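PDB 1W07: acyl-coa oxidase from Arabidopsis thaliana, which uses FAD and molecular oxygen to desaturate long- and medium-chain acyl-CoAs to 2-trans-enoyl-CoAs in peroxisomes, releasing hydrogen peroxide. Local coordinates for residues A54-S57 with R58-F62; A582-A585 with N586-L589. The protein carries 1 engineered substitution. One frame throughout, in Å; residues are numbered along the deposited sequence.

How the contacts relate
Two local contacts, each made within one short run of chain, sit on opposite sides of the subunit's centre. Contact 1 comes first in sequence, in the N-terminal acyl-CoA oxidase region, where a loop after helix 29-43 turns into the start of helix 58-78. Contact 2 follows more than 500 residues later, on helix 579-596 of the C-terminal oxidase region. Their centres lie 50 Å apart, and their nearest atoms are about 36 Å apart. Contact 1 is a helix start and contact 2 a helix interior, and neither touches the other. Both nevertheless reach the second subunit of the homodimer, through different residues.

Contact 1. Residues A54-S57 with R58-F62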
loop_
_atom_site.group_PDB
_atom_site.type_symbol
_atom_site.label_atom_id
_atom_site.label_comp_id
_atom_site.label_asym_id
_atom_site.label_seq_id
_atom_site.Cartn_x
_atom_site.Cartn_y
_atom_site.Cartn_z
ATOM N N ALA B 54 -15.555 -10.229 -6.712
ATOM C CA ALA B 54 -14.475 -10.046 -7.676
ATOM C C ALA B 54 -14.712 -10.776 -9.000
ATOM O O ALA B 54 -13.962 -10.591 -9.953
ATOM C CB ALA B 54 -13.145 -10.495 -7.069
ATOM N N ARG B 55 -15.747 -11.601 -9.069
ATOM C CA ARG B 55 -16.039 -12.319 -10.303
ATOM C C ARG B 55 -17.167 -11.641 -11.106
ATOM O O ARG B 55 -17.673 -12.192 -12.083
ATOM C CB ARG B 55 -16.411 -13.772 -9.984
ATOM C CG ARG B 55 -15.245 -14.620 -9.471
ATOM C CD ARG B 55 -15.647 -16.081 -9.388
ATOM N NE ARG B 55 -16.529 -16.329 -8.257
ATOM C CZ ARG B 55 -16.102 -16.526 -7.013
ATOM N NH1 ARG B 55 -14.803 -16.505 -6.742
ATOM N NH2 ARG B 55 -16.977 -16.738 -6.040
ATOM N N LEU B 56 -17.551 -10.435 -10.708
ATOM C CA LEU B 56 -18.629 -9.722 -11.392
ATOM C C LEU B 56 -18.103 -8.584 -12.254
ATOM O O LEU B 56 -17.083 -7.982 -11.922
ATOM C CB LEU B 56 -19.624 -9.176 -10.353
ATOM C CG LEU B 56 -20.338 -10.194 -9.442
ATOM C CD1 LEU B 56 -21.027 -9.450 -8.302
ATOM C CD2 LEU B 56 -21.348 -11.025 -10.245
ATOM N N SER B 57 -18.774 -8.298 -13.371
ATOM C CA SER B 57 -18.355 -7.187 -14.224
ATOM C C SER B 57 -18.845 -5.917 -13.537
ATOM O O SER B 57 -19.621 -5.995 -12.582
ATOM C CB SER B 57 -18.998 -7.287 -15.616
ATOM O OG SER B 57 -20.428 -7.176 -15.534
ATOM N N ARG B 58 -18.386 -4.757 -14.003
ATOM C CA ARG B 58 -18.812 -3.482 -13.426
ATOM C C ARG B 58 -20.337 -3.443 -13.399
ATOM O O ARG B 58 -20.943 -3.213 -12.353
ATOM C CB ARG B 58 -18.293 -2.304 -14.261
ATOM C CG ARG B 58 -18.562 -0.912 -13.649
ATOM C CD ARG B 58 -17.506 -0.527 -12.613
ATOM N NE ARG B 58 -17.982 0.448 -11.622
ATOM C CZ ARG B 58 -18.074 1.769 -11.792
ATOM N NH1 ARG B 58 -17.712 2.363 -12.930
ATOM N NH2 ARG B 58 -18.536 2.514 -10.796
ATOM N N LYS B 59 -20.962 -3.675 -14.550
ATOM C CA LYS B 59 -22.423 -3.650 -14.619
ATOM C C LYS B 59 -23.109 -4.600 -13.647
ATOM O O LYS B 59 -24.020 -4.196 -12.923
ATOM C CB LYS B 59 -22.905 -3.948 -16.044
ATOM C CG LYS B 59 -22.716 -2.797 -17.018
ATOM C CD LYS B 59 -23.136 -3.203 -18.423
ATOM C CE LYS B 59 -22.962 -2.060 -19.411
ATOM N NZ LYS B 59 -23.330 -2.453 -20.803
ATOM N N GLU B 60 -22.682 -5.857 -13.621
ATOM C CA GLU B 60 -23.290 -6.839 -12.715
ATOM C C GLU B 60 -23.070 -6.452 -11.250
ATOM O O GLU B 60 -23.947 -6.668 -10.413
ATOM C CB GLU B 60 -22.700 -8.234 -12.954
ATOM C CG GLU B 60 -22.787 -8.697 -14.401
ATOM C CD GLU B 60 -22.029 -9.987 -14.641
ATOM O OE1 GLU B 60 -20.897 -10.140 -14.116
ATOM O OE2 GLU B 60 -22.553 -10.839 -15.388
ATOM N N LEU B 61 -21.898 -5.890 -10.945
ATOM C CA LEU B 61 -21.572 -5.489 -9.576
ATOM C C LEU B 61 -22.471 -4.323 -9.151
ATOM O O LEU B 61 -22.958 -4.273 -8.015
ATOM C CB LEU B 61 -20.104 -5.059 -9.491
ATOM C CG LEU B 61 -19.621 -4.568 -8.118
ATOM C CD1 LEU B 61 -19.584 -5.730 -7.127
ATOM C CD2 LEU B 61 -18.245 -3.940 -8.251
ATOM N N PHE B 62 -22.695 -3.388 -10.071
ATOM C CA PHE B 62 -23.527 -2.247 -9.752
ATOM C C PHE B 62 -24.979 -2.695 -9.566
ATOM O O PHE B 62 -25.647 -2.299 -8.607
ATOM C CB PHE B 62 -23.435 -1.202 -10.858
ATOM C CG PHE B 62 -24.102 0.091 -10.506
ATOM C CD1 PHE B 62 -23.590 0.903 -9.492
ATOM C CD2 PHE B 62 -25.275 0.478 -11.145
ATOM C CE1 PHE B 62 -24.245 2.081 -9.122
ATOM C CE2 PHE B 62 -25.935 1.649 -10.781
ATOM C CZ PHE B 62 -25.423 2.451 -9.773
#
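The carboxylate of Glu-60 has Ser-57 OG over one face and the CD2 methyl of Leu-56 under the opposite one, CD2 lying 4.0 Å from Glu-60 OE1. At its edge, Ser-57 N donates to Glu-60 OE1 over 2.9 Å, meeting the anti side 23° out of the carboxylate plane along an almost straight N-H path of 171°. The return bond runs from Glu-60 N to Ser-57 OG, 3.2 Å, and the two together make a capping box at the start of helix 58-78, with Ser-57 as N-cap. Ser-57 OG stands between its own backbone N and carbonyl carbon (chi1 63°), which turns it back to the amide of Glu-60; the approach is close and perhaps slightly strained, with Glu-60 CG 3.0 Å from Ser-57 OG. A negative carboxylate beside a helix N-terminus is probably favoured by the helix dipole.

Outside the box, Leu-56 and Leu-61 add a hydrophobic staple, their side chains crossing at about a right angle with CD1 to CD1 at 4.2 Å. Leu-56 is at N' and Leu-61 at N4, the positions that define a staple.

Two residues of this same first turn, Arg-58 and Lys-59, reach the second subunit: Arg-58 forms salt bridges with Asp-224 of its own chain and Asp-636 of the second subunit, and Lys-59 pairs with Asp-640 of that subunit. The Arg-58 side chain is also about 10 Å from the bound FAD. The first i to i+4 bond of the helix runs from Leu-61 N to Ser-57 O, 2.8 Å.

Contact 2. Residues A582-A585 with N586-L589; sequences ASLA and NDQL
Four successive i to i+4 bonds tie 582-585 to 586-589, from Asn-586 N to Ala-582 O at 3.2 Å through to Leu-589 N to Ala-585 O at 2.8 Å. On the wet side the carboxylate of Asp-587 folds back along the helix, its CG beside the backbone N (chi1 -64°), so that the carbonyl oxygen of Ser-583 sits over one face of the group, 3.2 Å from Asp-587 CG. The two acceptors Ser-583 O and Asp-587 OD2, 3.1 Å apart, would repel one another; the salt bridge from Asp-587 OD1 to Arg-590 and two waters probably offset this. One water donates to Asp-587 OD1 at 2.9 Å and accepts from Asn-586 ND2; the other joins Ser-583 OG to Asp-587 OD2.

This is an amphipathic stretch of helix 579-596 in the all-helical C-terminal part of the oxidase. Its dry side faces helix 548-566, where Ala-585, Gln-588 and Leu-589 all meet Leu-561. Gln-588, bent at chi2 (55°), sends NE2 to the carbonyl of Ala-474. Asn-586 ND2 has a second acceptor across the dimer interface, OD1 of Asp-518 of the second subunit.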
loop_
_atom_site.group_PDB
_atom_site.type_symbol
_atom_site.label_atom_id
_atom_site.label_comp_id
_atom_site.label_asym_id
_atom_site.label_seq_id
_atom_site.Cartn_x
_atom_site.Cartn_y
_atom_site.Cartn_z
ATOM N N ALA B 582 16.575 4.392 25.848
ATOM C CA ALA B 582 15.884 4.056 24.609
ATOM C C ALA B 582 16.015 2.562 24.370
ATOM O O ALA B 582 15.085 1.913 23.899
ATOM C CB ALA B 582 16.483 4.839 23.441
ATOM N N SER B 583 17.182 2.028 24.713
ATOM C CA SER B 583 17.454 0.612 24.559
ATOM C C SER B 583 16.623 -0.178 25.573
ATOM O O SER B 583 16.260 -1.328 25.330
ATOM C CB SER B 583 18.949 0.348 24.761
ATOM O OG SER B 583 19.307 -0.944 24.305
ATOM N N LEU B 584 16.326 0.442 26.712
ATOM C CA LEU B 584 15.507 -0.193 27.746
ATOM C C LEU B 584 14.050 -0.272 27.287
ATOM O O LEU B 584 13.331 -1.222 27.608
ATOM C CB LEU B 584 15.592 0.604 29.055
ATOM C CG LEU B 584 16.928 0.514 29.807
ATOM C CD1 LEU B 584 16.955 1.499 30.976
ATOM C CD2 LEU B 584 17.109 -0.921 30.284
ATOM N N ALA B 585 13.614 0.735 26.540
ATOM C CA ALA B 585 12.238 0.765 26.033
ATOM C C ALA B 585 12.076 -0.361 25.021
ATOM O O ALA B 585 11.048 -1.036 24.996
ATOM C CB ALA B 585 11.945 2.102 25.376
ATOM N N ASN B 586 13.105 -0.562 24.203
ATOM C CA ASN B 586 13.104 -1.619 23.200
ATOM C C ASN B 586 13.030 -2.994 23.868
ATOM O O ASN B 586 12.354 -3.891 23.362
ATOM C CB ASN B 586 14.362 -1.527 22.329
ATOM C CG ASN B 586 14.242 -2.328 21.041
ATOM O OD1 ASN B 586 13.317 -2.120 20.256
ATOM N ND2 ASN B 586 15.180 -3.242 20.817
ATOM N N ASP B 587 13.731 -3.171 24.993
ATOM C CA ASP B 587 13.702 -4.450 25.716
ATOM C C ASP B 587 12.293 -4.679 26.258
ATOM O O ASP B 587 11.762 -5.791 26.200
ATOM C CB ASP B 587 14.690 -4.461 26.895
ATOM C CG ASP B 587 16.136 -4.335 26.461
ATOM O OD1 ASP B 587 16.500 -4.866 25.387
ATOM O OD2 ASP B 587 16.927 -3.726 27.217
ATOM N N GLN B 588 11.688 -3.624 26.791
ATOM C CA GLN B 588 10.337 -3.733 27.324
ATOM C C GLN B 588 9.354 -4.079 26.205
ATOM O O GLN B 588 8.441 -4.898 26.389
ATOM C CB GLN B 588 9.925 -2.425 27.988
ATOM C CG GLN B 588 8.596 -2.507 28.724
ATOM C CD GLN B 588 8.556 -3.636 29.755
ATOM O OE1 GLN B 588 7.865 -4.642 29.571
ATOM N NE2 GLN B 588 9.289 -3.465 30.847
ATOM N N LEU B 589 9.539 -3.449 25.047
ATOM C CA LEU B 589 8.687 -3.701 23.892
ATOM C C LEU B 589 8.784 -5.184 23.515
ATOM O O LEU B 589 7.770 -5.837 23.296
ATOM C CB LEU B 589 9.121 -2.817 22.709
ATOM C CG LEU B 589 8.314 -2.969 21.410
ATOM C CD1 LEU B 589 6.837 -2.662 21.665
ATOM C CD2 LEU B 589 8.896 -2.039 20.344
HETATM O O HOH W 1 17.426 -3.457 23.015
HETATM O O HOH W 2 19.905 -2.611 27.061
#